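Local coordinates for lipolytic protein G-D-S-L family (Chitinophaga pinensis, PDB 4Q7Q) that is of uncertain function but probably hydrolyses ester bonds, as expected of a GDSL-like lipase or acylhydrolase, at residues V9-S14 and L66-A71; W54-I59 and Q85-G90; Y74-G79 and I124-P129; T103-F108 and V164-R169. One frame throughout, in Å; residues are numbered along the deposited sequence.

Contact 1. Residues V9-S14 and L66-A71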
loop_
_atom_site.group_PDB
_atom_site.type_symbol
_atom_site.label_atom_id
_atom_site.label_comp_id
_atom_site.label_asym_id
_atom_site.label_seq_id
_atom_site.Cartn_x
_atom_site.Cartn_y
_atom_site.Cartn_z
ATOM N N VAL A 9 7.669 14.292 0.061
ATOM C CA VAL A 9 7.905 13.223 -0.900
ATOM C C VAL A 9 7.228 11.952 -0.403
ATOM O O VAL A 9 7.535 11.456 0.689
ATOM C CB VAL A 9 9.412 12.978 -1.125
ATOM C CG1 VAL A 9 9.645 11.738 -1.975
ATOM C CG2 VAL A 9 10.041 14.192 -1.777
ATOM N N ALA A 10 6.275 11.452 -1.187
ATOM C CA ALA A 10 5.559 10.235 -0.842
ATOM C C ALA A 10 6.137 9.074 -1.635
ATOM O O ALA A 10 5.903 8.957 -2.832
ATOM C CB ALA A 10 4.069 10.394 -1.134
ATOM N N ILE A 11 6.906 8.226 -0.960
ATOM C CA ILE A 11 7.518 7.067 -1.593
ATOM C C ILE A 11 6.560 5.899 -1.430
ATOM O O ILE A 11 6.025 5.667 -0.340
ATOM C CB ILE A 11 8.883 6.738 -0.945
ATOM C CG1 ILE A 11 9.840 7.909 -1.158
ATOM C CG2 ILE A 11 9.477 5.432 -1.503
ATOM C CD1 ILE A 11 11.133 7.790 -0.409
ATOM N N GLY A 12 6.331 5.160 -2.499
ATOM C CA GLY A 12 5.408 4.053 -2.397
ATOM C C GLY A 12 5.302 3.208 -3.643
ATOM O O GLY A 12 6.148 3.287 -4.543
ATOM N N ASP A 13 4.259 2.382 -3.665
ATOM C CA ASP A 13 3.972 1.486 -4.778
ATOM C C ASP A 13 2.720 1.991 -5.515
ATOM O O ASP A 13 2.497 3.198 -5.575
ATOM C CB ASP A 13 3.807 0.045 -4.283
ATOM C CG ASP A 13 2.863 -0.063 -3.086
ATOM O OD1 ASP A 13 1.862 0.693 -3.041
ATOM O OD2 ASP A 13 3.125 -0.893 -2.180
ATOM N N SER A 14 1.894 1.094 -6.047
ATOM C CA SER A 14 0.722 1.522 -6.807
ATOM C C SER A 14 -0.267 2.316 -5.965
ATOM O O SER A 14 -0.924 3.209 -6.467
ATOM C CB SER A 14 -0.001 0.328 -7.433
ATOM O OG SER A 14 -0.261 -0.652 -6.455
ATOM N N LEU A 66 15.978 7.464 -8.875
ATOM C CA LEU A 66 14.556 7.786 -8.869
ATOM C C LEU A 66 14.263 9.270 -9.050
ATOM O O LEU A 66 13.106 9.665 -9.200
ATOM C CB LEU A 66 13.911 7.294 -7.572
ATOM C CG LEU A 66 13.984 5.793 -7.307
ATOM C CD1 LEU A 66 13.178 5.441 -6.074
ATOM C CD2 LEU A 66 13.477 5.026 -8.522
ATOM N N GLY A 67 15.305 10.094 -9.023
ATOM C CA GLY A 67 15.109 11.527 -9.066
ATOM C C GLY A 67 14.594 12.068 -7.748
ATOM O O GLY A 67 13.978 13.135 -7.711
ATOM N N LEU A 68 14.828 11.331 -6.663
ATOM C CA LEU A 68 14.464 11.818 -5.338
ATOM C C LEU A 68 15.158 13.142 -5.058
ATOM O O LEU A 68 16.350 13.294 -5.327
ATOM C CB LEU A 68 14.852 10.810 -4.260
ATOM C CG LEU A 68 14.016 9.537 -4.209
ATOM C CD1 LEU A 68 14.662 8.542 -3.262
ATOM C CD2 LEU A 68 12.603 9.864 -3.760
ATOM N N ILE A 69 14.414 14.098 -4.515
ATOM C CA ILE A 69 15.002 15.390 -4.190
ATOM C C ILE A 69 14.965 15.666 -2.695
ATOM O O ILE A 69 14.335 14.941 -1.929
ATOM C CB ILE A 69 14.305 16.552 -4.930
ATOM C CG1 ILE A 69 12.880 16.744 -4.416
ATOM C CG2 ILE A 69 14.319 16.317 -6.437
ATOM C CD1 ILE A 69 12.227 18.024 -4.923
ATOM N N LYS A 70 15.660 16.716 -2.287
ATOM C CA LYS A 70 15.626 17.161 -0.904
ATOM C C LYS A 70 14.237 17.715 -0.579
ATOM O O LYS A 70 13.683 18.526 -1.329
ATOM C CB LYS A 70 16.699 18.224 -0.671
ATOM C CG LYS A 70 16.806 18.705 0.763
ATOM C CD LYS A 70 17.885 19.775 0.877
ATOM C CE LYS A 70 18.127 20.194 2.322
ATOM N NZ LYS A 70 19.337 21.062 2.441
ATOM N N ALA A 71 13.675 17.263 0.535
ATOM C CA ALA A 71 12.334 17.663 0.943
ATOM C C ALA A 71 12.243 17.706 2.458
ATOM O O ALA A 71 13.152 17.249 3.156
ATOM C CB ALA A 71 11.294 16.703 0.380
#
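Val-9 overlaps Ala-71 with one of its methyls and Leu-68 with the other. The closer approach is Val-9 CG2 to Ala-71 CB, at 3.5 Å, a tight touch of methyl on methyl. The fork is set by the first torsion: CG1 stands anti to the backbone N (chi1 172°), which leaves CG2 beside that N and aimed at Ala-71. CG1 meets Leu-68 CD2 at 3.9 Å, and there the two side chains run at about a right angle to each other. The same CD2 also comes to 4.2 Å from Ile-11 CD1, so a single leucine methyl spans two residues of strand 6-12 that share a face, while Ala-10 between them turns to Ser-75 on the next strand. Ile-69 adds a thin margin beside Val-9.

No hydrogen bond joins the segments, and the contact between them is purely apolar. Hydrogen bonds from outside hold the loop: Ile-69 O takes the hydroxyl of Tyr-74, and Ala-71 O and Leu-66 O take the side-chain amides of Asn-119 and Gln-49. Strand 6-12 is paired on both edges, Ala-10 with strand 44-50 and Val-9 and Ile-11 with strand 73-77, so the loop passes over its face.

The strand ends at Gly-12; beyond it the side chain of Asp-13 caps the following helix by accepting from Ile-15 N, and Ser-14 OG is hydrogen-bonded to His-238 NE2. The loop closes a beta-alpha-beta crossover, strand 44-50, helix 56-61, strand 73-77, that skips over strand 6-12, whose end carries the GDS signature and the probable nucleophile of an SGNH hydrolase.

Contact 2. Residues W54-I59 and Q85-G90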
loop_
_atom_site.group_PDB
_atom_site.type_symbol
_atom_site.label_atom_id
_atom_site.label_comp_id
_atom_site.label_asym_id
_atom_site.label_seq_id
_atom_site.Cartn_x
_atom_site.Cartn_y
_atom_site.Cartn_z
ATOM N N TRP A 54 5.968 -1.807 -7.738
ATOM C CA TRP A 54 7.297 -2.029 -7.169
ATOM C C TRP A 54 7.275 -2.564 -5.742
ATOM O O TRP A 54 6.385 -2.257 -4.943
ATOM C CB TRP A 54 8.137 -0.748 -7.186
ATOM C CG TRP A 54 8.631 -0.308 -8.532
ATOM C CD1 TRP A 54 8.018 -0.475 -9.748
ATOM C CD2 TRP A 54 9.834 0.420 -8.788
ATOM N NE1 TRP A 54 8.787 0.099 -10.744
ATOM C CE2 TRP A 54 9.903 0.656 -10.176
ATOM C CE3 TRP A 54 10.871 0.884 -7.977
ATOM C CZ2 TRP A 54 10.958 1.339 -10.766
ATOM C CZ3 TRP A 54 11.922 1.567 -8.567
ATOM C CH2 TRP A 54 11.962 1.775 -9.947
ATOM N N THR A 55 8.315 -3.323 -5.419
ATOM C CA THR A 55 8.558 -3.764 -4.053
ATOM C C THR A 55 9.485 -2.762 -3.356
ATOM O O THR A 55 10.091 -1.898 -4.009
ATOM C CB THR A 55 9.247 -5.126 -4.033
ATOM O OG1 THR A 55 10.521 -5.002 -4.675
ATOM C CG2 THR A 55 8.404 -6.167 -4.770
ATOM N N SER A 56 9.619 -2.881 -2.038
ATOM C CA SER A 56 10.647 -2.101 -1.352
ATOM C C SER A 56 12.038 -2.464 -1.881
ATOM O O SER A 56 12.948 -1.633 -1.884
ATOM C CB SER A 56 10.580 -2.271 0.167
ATOM O OG SER A 56 11.010 -3.560 0.568
ATOM N N GLY A 57 12.191 -3.707 -2.329
ATOM C CA GLY A 57 13.423 -4.155 -2.962
ATOM C C GLY A 57 13.735 -3.381 -4.235
ATOM O O GLY A 57 14.880 -2.982 -4.458
ATOM N N GLY A 58 12.728 -3.166 -5.078
ATOM C CA GLY A 58 12.906 -2.368 -6.284
ATOM C C GLY A 58 13.204 -0.903 -6.000
ATOM O O GLY A 58 14.066 -0.287 -6.643
ATOM N N ILE A 59 12.486 -0.335 -5.034
ATOM C CA ILE A 59 12.741 1.037 -4.628
ATOM C C ILE A 59 14.187 1.176 -4.129
ATOM O O ILE A 59 14.935 2.035 -4.598
ATOM C CB ILE A 59 11.743 1.485 -3.537
ATOM C CG1 ILE A 59 10.307 1.516 -4.091
ATOM C CG2 ILE A 59 12.154 2.825 -2.962
ATOM C CD1 ILE A 59 10.017 2.675 -5.034
ATOM N N GLN A 85 5.328 -11.162 -3.647
ATOM C CA GLN A 85 6.430 -11.766 -4.388
ATOM C C GLN A 85 7.226 -12.750 -3.542
ATOM O O GLN A 85 8.108 -13.437 -4.053
ATOM C CB GLN A 85 7.323 -10.687 -5.003
ATOM C CG GLN A 85 6.591 -9.935 -6.107
ATOM C CD GLN A 85 7.433 -8.889 -6.806
ATOM O OE1 GLN A 85 8.664 -8.978 -6.842
ATOM N NE2 GLN A 85 6.768 -7.890 -7.378
ATOM N N GLY A 86 6.902 -12.839 -2.254
ATOM C CA GLY A 86 7.556 -13.794 -1.376
ATOM C C GLY A 86 8.948 -13.385 -0.918
ATOM O O GLY A 86 9.749 -14.245 -0.524
ATOM N N ARG A 87 9.254 -12.088 -0.966
ATOM C CA ARG A 87 10.555 -11.602 -0.487
ATOM C C ARG A 87 10.671 -11.828 1.004
ATOM O O ARG A 87 9.729 -11.552 1.740
ATOM C CB ARG A 87 10.713 -10.098 -0.714
ATOM C CG ARG A 87 11.216 -9.649 -2.060
ATOM C CD ARG A 87 11.636 -8.180 -1.976
ATOM N NE ARG A 87 13.064 -7.988 -1.704
ATOM C CZ ARG A 87 13.565 -7.032 -0.919
ATOM N NH1 ARG A 87 12.757 -6.185 -0.285
ATOM N NH2 ARG A 87 14.881 -6.924 -0.753
ATOM N N PRO A 88 11.834 -12.302 1.466
ATOM C CA PRO A 88 11.985 -12.509 2.909
ATOM C C PRO A 88 11.911 -11.196 3.681
ATOM O O PRO A 88 12.527 -10.198 3.302
ATOM C CB PRO A 88 13.384 -13.126 3.036
ATOM C CG PRO A 88 14.077 -12.830 1.773
ATOM C CD PRO A 88 13.029 -12.716 0.711
ATOM N N VAL A 89 11.145 -11.211 4.761
ATOM C CA VAL A 89 11.027 -10.055 5.625
ATOM C C VAL A 89 12.377 -9.731 6.250
ATOM O O VAL A 89 12.787 -8.575 6.307
ATOM C CB VAL A 89 10.007 -10.326 6.737
ATOM C CG1 VAL A 89 10.079 -9.245 7.807
ATOM C CG2 VAL A 89 8.606 -10.430 6.146
ATOM N N GLY A 90 13.077 -10.765 6.694
ATOM C CA GLY A 90 14.334 -10.572 7.389
ATOM C C GLY A 90 14.147 -10.282 8.864
ATOM O O GLY A 90 13.086 -10.549 9.438
#
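Thr-55 and Gln-85 meet by van der Waals contact, the methyl of one lying over the flat amide of the other. Thr-55 CG2 sits 3.5 Å from Gln-85 CD and just as far from both OE1 and NE2, so it faces the whole amide and favours neither end. The glutamine reaches it with a chain extended beyond CG, and the two side chains cross at about a right angle.

Arg-87 packs by its face. Gly-57 CA lies 3.4 Å above the plane of the Arg-87 guanidinium, displaced toward the rim, and the bend at chi3 (94°) turns the group flat against the helix start. A beta carbon on Gly-57 would collide with Arg-87 CZ, so glycine is what lets the guanidinium come so close.

This joins two connections of the alpha/beta fold of SGNH hydrolases: the start of helix 56-61, and the loop after helix 80-85, a helix closed by a Schellman motif at Gly-86. Asn-81, in that second helix, is consistent with the family's oxyanion-hole asparagine, and it hydrogen-bonds Trp-54 O.

The polar links run through third parties. Ser-56 OG stands at the edge of the guanidinium, 3.3 Å from Arg-87 NH1, but the angle is poor for a bond. Both instead hold Asp-82 OD2, NH1 as a salt bridge and the serine as a hydrogen bond, and NH1 also binds Ser-107 OG.

The start of helix 56-61 is capped from within its own segment. Thr-55 OG1, placed between backbone N and carbonyl carbon (chi1 62°), accepts from Gly-58 N at 2.9 Å, which fixes the rotation that sends CG2 toward Gln-85.

Contact 3. Residues Y74-G79 and I124-P129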
loop_
_atom_site.group_PDB
_atom_site.type_symbol
_atom_site.label_atom_id
_atom_site.label_comp_id
_atom_site.label_asym_id
_atom_site.label_seq_id
_atom_site.Cartn_x
_atom_site.Cartn_y
_atom_site.Cartn_z
ATOM N N TYR A 74 9.348 12.924 4.370
ATOM C CA TYR A 74 9.218 11.774 3.495
ATOM C C TYR A 74 8.304 10.755 4.155
ATOM O O TYR A 74 8.438 10.477 5.350
ATOM C CB TYR A 74 10.583 11.129 3.250
ATOM C CG TYR A 74 11.600 12.024 2.570
ATOM C CD1 TYR A 74 12.249 13.043 3.272
ATOM C CD2 TYR A 74 11.934 11.840 1.232
ATOM C CE1 TYR A 74 13.187 13.855 2.657
ATOM C CE2 TYR A 74 12.876 12.656 0.603
ATOM C CZ TYR A 74 13.500 13.661 1.325
ATOM O OH TYR A 74 14.439 14.483 0.732
ATOM N N SER A 75 7.365 10.207 3.388
ATOM C CA SER A 75 6.642 9.028 3.847
ATOM C C SER A 75 7.050 7.832 3.000
ATOM O O SER A 75 7.403 7.974 1.821
ATOM C CB SER A 75 5.120 9.232 3.825
ATOM O OG SER A 75 4.645 9.550 2.531
ATOM N N VAL A 76 7.039 6.654 3.614
ATOM C CA VAL A 76 7.373 5.426 2.912
ATOM C C VAL A 76 6.250 4.426 3.122
ATOM O O VAL A 76 5.952 4.045 4.255
ATOM C CB VAL A 76 8.705 4.829 3.415
ATOM C CG1 VAL A 76 9.066 3.561 2.639
ATOM C CG2 VAL A 76 9.821 5.866 3.297
ATOM N N PHE A 77 5.633 4.007 2.024
ATOM C CA PHE A 77 4.442 3.164 2.064
ATOM C C PHE A 77 4.694 1.994 1.114
ATOM O O PHE A 77 4.317 2.035 -0.062
ATOM C CB PHE A 77 3.250 4.014 1.604
ATOM C CG PHE A 77 1.891 3.370 1.774
ATOM C CD1 PHE A 77 1.733 2.068 2.239
ATOM C CD2 PHE A 77 0.754 4.095 1.440
ATOM C CE1 PHE A 77 0.462 1.511 2.362
ATOM C CE2 PHE A 77 -0.514 3.549 1.582
ATOM C CZ PHE A 77 -0.658 2.252 2.033
ATOM N N LEU A 78 5.359 0.961 1.629
ATOM C CA LEU A 78 5.834 -0.161 0.827
ATOM C C LEU A 78 5.671 -1.467 1.577
ATOM O O LEU A 78 5.623 -1.479 2.802
ATOM C CB LEU A 78 7.320 0.007 0.507
ATOM C CG LEU A 78 7.683 1.184 -0.386
ATOM C CD1 LEU A 78 9.193 1.426 -0.320
ATOM C CD2 LEU A 78 7.220 0.916 -1.815
ATOM N N GLY A 79 5.615 -2.565 0.838
ATOM C CA GLY A 79 5.666 -3.870 1.450
ATOM C C GLY A 79 4.649 -4.855 0.903
ATOM O O GLY A 79 4.890 -6.064 0.898
ATOM N N ILE A 124 10.465 11.802 8.836
ATOM C CA ILE A 124 10.160 10.546 8.165
ATOM C C ILE A 124 8.945 9.885 8.806
ATOM O O ILE A 124 8.818 9.848 10.031
ATOM C CB ILE A 124 11.360 9.563 8.193
ATOM C CG1 ILE A 124 12.620 10.224 7.624
ATOM C CG2 ILE A 124 11.031 8.298 7.412
ATOM C CD1 ILE A 124 13.846 9.334 7.653
ATOM N N VAL A 125 8.039 9.389 7.972
ATOM C CA VAL A 125 6.905 8.611 8.445
ATOM C C VAL A 125 6.835 7.316 7.644
ATOM O O VAL A 125 6.960 7.334 6.422
ATOM C CB VAL A 125 5.588 9.404 8.263
ATOM C CG1 VAL A 125 4.379 8.544 8.597
ATOM C CG2 VAL A 125 5.598 10.660 9.114
ATOM N N LEU A 126 6.665 6.189 8.333
ATOM C CA LEU A 126 6.459 4.912 7.659
ATOM C C LEU A 126 4.985 4.536 7.726
ATOM O O LEU A 126 4.296 4.863 8.691
ATOM C CB LEU A 126 7.307 3.812 8.300
ATOM C CG LEU A 126 8.788 4.128 8.529
ATOM C CD1 LEU A 126 9.482 2.932 9.158
ATOM C CD2 LEU A 126 9.479 4.557 7.236
ATOM N N ILE A 127 4.507 3.852 6.694
ATOM C CA ILE A 127 3.119 3.413 6.636
ATOM C C ILE A 127 3.076 1.908 6.417
ATOM O O ILE A 127 3.650 1.415 5.451
ATOM C CB ILE A 127 2.373 4.111 5.487
ATOM C CG1 ILE A 127 2.543 5.631 5.592
ATOM C CG2 ILE A 127 0.908 3.698 5.457
ATOM C CD1 ILE A 127 1.782 6.394 4.544
ATOM N N THR A 128 2.421 1.169 7.311
ATOM C CA THR A 128 2.325 -0.283 7.129
ATOM C C THR A 128 1.421 -0.645 5.959
ATOM O O THR A 128 0.514 0.110 5.616
ATOM C CB THR A 128 1.772 -1.007 8.373
ATOM O OG1 THR A 128 0.399 -0.648 8.557
ATOM C CG2 THR A 128 2.575 -0.660 9.618
ATOM N N PRO A 129 1.662 -1.808 5.344
ATOM C CA PRO A 129 0.720 -2.217 4.303
ATOM C C PRO A 129 -0.693 -2.366 4.853
ATOM O O PRO A 129 -0.898 -2.758 6.004
ATOM C CB PRO A 129 1.253 -3.584 3.862
ATOM C CG PRO A 129 2.700 -3.549 4.181
ATOM C CD PRO A 129 2.823 -2.709 5.433
HETATM O O HOH W 1 6.188 1.051 4.427
#
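Val-76 is tied by its backbone to both Val-125 and Ile-127, which joins strands 73-77 and 123-127 as neighbours in the central parallel sheet of an alpha/beta/alpha fold; the two run 16° apart in direction. Three hydrogen bonds alternate along the pair: Val-125 N to Tyr-74 O (2.9 Å), Val-76 N to Val-125 O (2.9 Å) and Ile-127 N to Val-76 O (2.8 Å). The last donor is tilted from the carbonyl plane, where the strands are close to parting. Short CA-H...O contacts lie between these bonds, such as Ser-75 CA against Val-125 O.

Apolar contacts fill both faces. On one, Leu-126 CD2 rests 3.9 Å from Val-76 CB, the two side chains lying alongside and pointing the same way, and helix 157-171 packs over Leu-126. On the opposite face Val-125 is covered by helix 241-257.

That second face also holds a CH-pi contact. Ile-127 CG2 stands over the centre of the Phe-77 ring, 3.7 Å from the centroid and 10° off the normal. With its CG anti to the backbone N (chi1 -171°), Phe-77 lays its ring across the isoleucine and brings CE1 to 3.5 Å from Thr-128 O; Pro-129 CA is at the ring's edge. An alanine at Phe-77 would take away the ring face, and Ile-127 would probably be left with a gap over CG2 and more freedom to turn.

Beyond the last direct bond, water bridges the parting chains: one molecule accepts from Leu-78 N at 2.9 Å and lies 2.8 Å from Ile-127 O.

Contact 4. Residues T103-F108 and V164-R169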
loop_
_atom_site.group_PDB
_atom_site.type_symbol
_atom_site.label_atom_id
_atom_site.label_comp_id
_atom_site.label_asym_id
_atom_site.label_seq_id
_atom_site.Cartn_x
_atom_site.Cartn_y
_atom_site.Cartn_z
ATOM N N THR A 103 16.420 -8.428 1.965
ATOM C CA THR A 103 15.253 -8.587 2.824
ATOM C C THR A 103 14.539 -7.253 2.878
ATOM O O THR A 103 15.106 -6.222 2.496
ATOM C CB THR A 103 15.636 -8.950 4.274
ATOM O OG1 THR A 103 16.433 -7.896 4.840
ATOM C CG2 THR A 103 16.409 -10.261 4.329
ATOM N N VAL A 104 13.311 -7.271 3.383
ATOM C CA VAL A 104 12.531 -6.054 3.569
ATOM C C VAL A 104 13.214 -5.104 4.556
ATOM O O VAL A 104 13.365 -3.912 4.279
ATOM C CB VAL A 104 11.090 -6.370 4.011
ATOM C CG1 VAL A 104 10.321 -5.089 4.243
ATOM C CG2 VAL A 104 10.406 -7.222 2.953
ATOM N N TYR A 105 13.645 -5.630 5.696
ATOM C CA TYR A 105 14.399 -4.821 6.647
ATOM C C TYR A 105 15.629 -4.177 5.985
ATOM O O TYR A 105 15.927 -3.003 6.226
ATOM C CB TYR A 105 14.857 -5.682 7.818
ATOM C CG TYR A 105 13.874 -5.871 8.961
ATOM C CD1 TYR A 105 13.733 -4.904 9.944
ATOM C CD2 TYR A 105 13.139 -7.046 9.089
ATOM C CE1 TYR A 105 12.874 -5.089 11.013
ATOM C CE2 TYR A 105 12.277 -7.243 10.161
ATOM C CZ TYR A 105 12.152 -6.257 11.124
ATOM O OH TYR A 105 11.299 -6.421 12.201
ATOM N N GLY A 106 16.340 -4.942 5.154
ATOM C CA GLY A 106 17.478 -4.420 4.411
ATOM C C GLY A 106 17.103 -3.283 3.468
ATOM O O GLY A 106 17.796 -2.267 3.394
ATOM N N SER A 107 15.994 -3.451 2.751
ATOM C CA SER A 107 15.523 -2.422 1.821
ATOM C C SER A 107 15.190 -1.141 2.560
ATOM O O SER A 107 15.463 -0.046 2.072
ATOM C CB SER A 107 14.282 -2.895 1.064
ATOM O OG SER A 107 14.582 -4.011 0.249
ATOM N N PHE A 108 14.578 -1.272 3.731
ATOM C CA PHE A 108 14.231 -0.083 4.498
ATOM C C PHE A 108 15.474 0.627 5.010
ATOM O O PHE A 108 15.491 1.857 5.091
ATOM C CB PHE A 108 13.240 -0.395 5.618
ATOM C CG PHE A 108 11.806 -0.367 5.168
ATOM C CD1 PHE A 108 11.303 -1.374 4.365
ATOM C CD2 PHE A 108 10.966 0.671 5.545
ATOM C CE1 PHE A 108 9.975 -1.350 3.939
ATOM C CE2 PHE A 108 9.643 0.705 5.128
ATOM C CZ PHE A 108 9.141 -0.311 4.324
ATOM N N VAL A 164 7.758 -3.104 9.658
ATOM C CA VAL A 164 7.689 -1.650 9.566
ATOM C C VAL A 164 7.520 -1.035 10.961
ATOM O O VAL A 164 8.195 -0.070 11.312
ATOM C CB VAL A 164 6.544 -1.202 8.632
ATOM C CG1 VAL A 164 6.365 0.311 8.698
ATOM C CG2 VAL A 164 6.811 -1.681 7.188
ATOM N N LEU A 165 6.632 -1.614 11.761
ATOM C CA LEU A 165 6.435 -1.147 13.130
ATOM C C LEU A 165 7.723 -1.254 13.941
ATOM O O LEU A 165 8.065 -0.352 14.702
ATOM C CB LEU A 165 5.313 -1.922 13.812
ATOM C CG LEU A 165 3.892 -1.623 13.324
ATOM C CD1 LEU A 165 2.958 -2.724 13.788
ATOM C CD2 LEU A 165 3.417 -0.269 13.836
ATOM N N THR A 166 8.435 -2.361 13.775
ATOM C CA THR A 166 9.695 -2.572 14.488
ATOM C C THR A 166 10.752 -1.538 14.105
ATOM O O THR A 166 11.438 -1.010 14.972
ATOM C CB THR A 166 10.230 -4.001 14.258
ATOM O OG1 THR A 166 9.268 -4.947 14.741
ATOM C CG2 THR A 166 11.542 -4.218 14.990
ATOM N N ILE A 167 10.873 -1.239 12.814
ATOM C CA ILE A 167 11.820 -0.225 12.351
ATOM C C ILE A 167 11.455 1.144 12.903
ATOM O O ILE A 167 12.328 1.909 13.323
ATOM C CB ILE A 167 11.870 -0.156 10.806
ATOM C CG1 ILE A 167 12.414 -1.468 10.235
ATOM C CG2 ILE A 167 12.738 0.999 10.336
ATOM C CD1 ILE A 167 12.193 -1.616 8.755
ATOM N N GLY A 168 10.159 1.448 12.901
ATOM C CA GLY A 168 9.666 2.691 13.467
ATOM C C GLY A 168 10.049 2.835 14.929
ATOM O O GLY A 168 10.552 3.879 15.348
ATOM N N ARG A 169 9.815 1.784 15.712
ATOM C CA ARG A 169 10.176 1.801 17.125
ATOM C C ARG A 169 11.680 1.963 17.325
ATOM O O ARG A 169 12.111 2.687 18.214
ATOM C CB ARG A 169 9.689 0.535 17.832
ATOM C CG ARG A 169 8.187 0.496 18.064
ATOM C CD ARG A 169 7.779 -0.690 18.930
ATOM N NE ARG A 169 6.825 -1.562 18.247
ATOM C CZ ARG A 169 7.124 -2.764 17.764
ATOM N NH1 ARG A 169 6.194 -3.488 17.157
ATOM N NH2 ARG A 169 8.354 -3.246 17.897
#
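Ile-167 pushes its side chain between Tyr-105 and Phe-108, and these three residues carry most of the contact between helices 104-118 and 157-171. The short helical segments run 42° apart in direction with axes 10.8 Å from each other, a spacing wide enough for large side chains to interleave.

Ile-167 uses both carbons of its longer branch, CG1 and CD1. CG1 lies 3.7 Å from Tyr-105 CD1, the two side chains sliding past each other in opposite directions. CD1 presses on Phe-108 CB at 3.5 Å and continues toward the root of that ring, meeting the phenylalanine at about a right angle. The extended form of the branch (chi2 166°) carries CD1 that far.

Tyr-105 also reaches the neighbouring Thr-166: its OH comes to 3.4 Å from Thr-166 CB, with Thr-166 CG2 at the ring's edge, so the hydroxyl rests on the carbon part of the threonine; Thr-166 OG1 is engaged by Asn-162 O within its own helix. The far side of the contact is closed by Phe-108, whose CZ touches Val-164 CG2 at 3.9 Å. A serine in place of Tyr-105 would remove the ring, and Ile-167 CG1 and the Thr-166 methyl would probably lose their partner across the interface.

Some polar groups look elsewhere: Thr-103 OG1 caps its own helix by accepting from Gly-106 N (3.0 Å), and Ser-107 OG binds Asn-101 and Arg-87 outside both segments. With no hydrogen bond across, the contact implies that these two helices over the parallel sheet are set against each other by the fit of hydrocarbon and aromatic surfaces.

Overall arrangement
Contact 3 lies nearest the middle of the chain, about 9 Å from its centre, and the others lean on it. Contact 1 is about 11 Å away, centre to centre, joined through the same sheet: Ile-11 N bonds Ser-75 O at 2.8 Å. Contact 4, about 10 Å from contact 3, packs over one face, with Val-76 CG1 on Phe-108 CE2. Contact 2 ties into contact 4 through Arg-87 NH1 and Ser-107 OG, 2.9 Å apart. Contacts 1 and 2 also touch, Asp-13 CB against Trp-54 O, beside the probable catalytic Ser-14, though their centres are about 17 Å apart. A formic acid molecule, probably from the crystallisation liquor, is bound near Gly-57.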